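Local structure of microbial serine proteinases; subtilisin (2GKO) at residues Q50-T55 with F60-C65. The protein is a cold-adapted, calcium-binding subtilisin, a serine endopeptidase that probably hydrolyses peptide bonds in proteins with broad specificity. Numbering follows the deposited sequence.
Sequences QCKDFT and FTDNSC
Asp-53 and Thr-61 form the hydrogen-bonded antiparallel pair of a short beta hairpin at the margin of the subtilase sheet, where strand 48-53 also runs parallel to strand 97-102. Asp-53 N donates to Thr-61 O at 2.9 Å, and Thr-61 N returns an equally straight bond to Asp-53 O. The tight part is the packing of Phe-54, Phe-60 and the Lys-52 chain. Phe-60 sets its CB over the centre of the Phe-54 ring, 3.7 Å from the centroid, while the two rings meet obliquely, planes 42° apart. With CG held between the backbone N and carbonyl carbon (chi1 63°), the Phe-60 ring also takes Lys-52 CD over one face, a CH-pi contact in which CD lies 3.7 Å from Phe-60 CE2. The lysine chain runs extended past this ring, bringing NZ to a hydrogen bond with His-121 of helix 112-129. Were Phe-60 an alanine, its CB would still sit on the Phe-54 ring, but the lysine methylenes would probably lose their aromatic cover and a gap would be likely to open beside Phe-54. The face of Asp-53 and Thr-61 is looser and bridged by water: two waters each join Asp-53 OD2 to Ser-64 OG. Asp-53 OD1 instead closes an Asx turn with Thr-55 N and takes Thr-55 OG1 on its syn lone pair. At the exposed rim of the Lys-52 face, another water links Cys-51 N with Asp-62 OD2. Past the end of strand 61-62, Ser-64 N reaches Cys-51 O from above the carbonyl plane, and the chain is tied covalently by the Cys-51 SG to Cys-65 SG disulfide, 2.0 Å long with chi3 -102°.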
loop_
_atom_site.group_PDB
_atom_site.type_symbol
_atom_site.label_atom_id
_atom_site.label_comp_id
_atom_site.label_asym_id
_atom_site.label_seq_id
_atom_site.Cartn_x
_atom_site.Cartn_y
_atom_site.Cartn_z
ATOM N N GLN A 50 2.441 16.415 4.611
ATOM C CA GLN A 50 3.794 16.587 4.102
ATOM C C GLN A 50 3.839 16.387 2.603
ATOM O O GLN A 50 3.027 15.639 2.038
ATOM C CB GLN A 50 4.777 15.624 4.779
ATOM C CG GLN A 50 4.874 15.882 6.288
ATOM C CD GLN A 50 6.111 15.279 6.938
ATOM O OE1 GLN A 50 6.232 15.287 8.184
ATOM N NE2 GLN A 50 7.004 14.743 6.135
ATOM N N CYS A 51 4.755 17.083 1.961
ATOM C CA CYS A 51 4.892 17.080 0.518
ATOM C C CYS A 51 6.359 17.401 0.236
ATOM O O CYS A 51 6.776 18.541 0.381
ATOM C CB CYS A 51 3.949 18.112 -0.106
ATOM S SG CYS A 51 4.151 18.455 -1.844
ATOM N N LYS A 52 7.138 16.360 -0.072
ATOM C CA LYS A 52 8.594 16.447 -0.160
ATOM C C LYS A 52 9.057 15.695 -1.393
ATOM O O LYS A 52 8.495 14.650 -1.751
ATOM C CB LYS A 52 9.242 15.877 1.096
ATOM C CG LYS A 52 8.892 16.663 2.368
ATOM C CD LYS A 52 9.443 16.036 3.620
ATOM C CE LYS A 52 9.228 16.948 4.848
ATOM N NZ LYS A 52 9.503 16.282 6.133
ATOM N N ASP A 53 10.047 16.256 -2.079
ATOM C CA ASP A 53 10.538 15.708 -3.334
ATOM C C ASP A 53 11.990 15.255 -3.174
ATOM O O ASP A 53 12.886 16.089 -3.055
ATOM C CB ASP A 53 10.416 16.752 -4.426
ATOM C CG ASP A 53 10.731 16.223 -5.808
ATOM O OD1 ASP A 53 11.173 15.075 -5.977
ATOM O OD2 ASP A 53 10.518 16.917 -6.819
ATOM N N PHE A 54 12.198 13.948 -3.209
ATOM C CA PHE A 54 13.515 13.331 -3.055
ATOM C C PHE A 54 14.236 13.110 -4.377
ATOM O O PHE A 54 15.363 12.580 -4.381
ATOM C CB PHE A 54 13.371 12.024 -2.287
ATOM C CG PHE A 54 12.960 12.223 -0.869
ATOM C CD1 PHE A 54 13.910 12.268 0.145
ATOM C CD2 PHE A 54 11.626 12.425 -0.536
ATOM C CE1 PHE A 54 13.534 12.466 1.439
ATOM C CE2 PHE A 54 11.256 12.609 0.764
ATOM C CZ PHE A 54 12.200 12.646 1.754
ATOM N N THR A 55 13.658 13.587 -5.479
ATOM C CA THR A 55 14.239 13.406 -6.809
ATOM C C THR A 55 14.975 14.634 -7.323
ATOM O O THR A 55 15.586 14.571 -8.380
ATOM C CB THR A 55 13.160 13.000 -7.826
ATOM O OG1 THR A 55 12.309 14.121 -8.152
ATOM C CG2 THR A 55 12.283 11.907 -7.272
ATOM N N PHE A 60 16.140 16.436 0.023
ATOM C CA PHE A 60 14.843 16.661 -0.609
ATOM C C PHE A 60 14.532 18.148 -0.692
ATOM O O PHE A 60 15.106 18.967 0.040
ATOM C CB PHE A 60 13.747 15.942 0.183
ATOM C CG PHE A 60 13.567 16.454 1.593
ATOM C CD1 PHE A 60 14.273 15.876 2.649
ATOM C CD2 PHE A 60 12.689 17.496 1.867
ATOM C CE1 PHE A 60 14.111 16.340 3.944
ATOM C CE2 PHE A 60 12.519 17.965 3.165
ATOM C CZ PHE A 60 13.236 17.382 4.211
ATOM N N THR A 61 13.598 18.485 -1.576
ATOM C CA THR A 61 13.004 19.810 -1.647
ATOM C C THR A 61 11.655 19.728 -0.951
ATOM O O THR A 61 10.829 18.914 -1.317
ATOM C CB THR A 61 12.839 20.228 -3.109
ATOM O OG1 THR A 61 14.133 20.302 -3.739
ATOM C CG2 THR A 61 12.266 21.629 -3.227
ATOM N N ASP A 62 11.467 20.562 0.058
ATOM C CA ASP A 62 10.245 20.628 0.830
ATOM C C ASP A 62 9.173 21.401 0.093
ATOM O O ASP A 62 9.483 22.185 -0.811
ATOM C CB ASP A 62 10.505 21.289 2.191
ATOM C CG ASP A 62 9.574 20.797 3.255
ATOM O OD1 ASP A 62 9.739 21.201 4.419
ATOM O OD2 ASP A 62 8.641 19.983 3.020
ATOM N N ASN A 63 7.913 21.136 0.471
ATOM C CA ASN A 63 6.750 21.798 -0.110
ATOM C C ASN A 63 6.669 21.579 -1.613
ATOM O O ASN A 63 6.272 22.473 -2.376
ATOM C CB ASN A 63 6.760 23.302 0.227
ATOM C CG ASN A 63 6.717 23.559 1.727
ATOM O OD1 ASN A 63 5.799 23.120 2.422
ATOM N ND2 ASN A 63 7.711 24.290 2.228
ATOM N N SER A 64 7.063 20.391 -2.035
ATOM C CA SER A 64 7.102 20.027 -3.448
ATOM C C SER A 64 7.003 18.502 -3.575
ATOM O O SER A 64 7.722 17.775 -2.901
ATOM C CB SER A 64 8.430 20.501 -4.046
ATOM O OG SER A 64 8.451 20.327 -5.448
ATOM N N CYS A 65 6.082 18.016 -4.410
ATOM C CA CYS A 65 5.843 16.591 -4.583
ATOM C C CYS A 65 4.932 16.356 -5.799
ATOM O O CYS A 65 4.056 15.501 -5.758
ATOM C CB CYS A 65 5.207 15.999 -3.319
ATOM S SG CYS A 65 3.651 16.756 -2.854
HETATM O O HOH W 1 6.187 18.891 3.655
HETATM O O HOH W 2 7.918 18.215 -7.138
HETATM O O HOH W 3 11.037 19.646 -6.170
#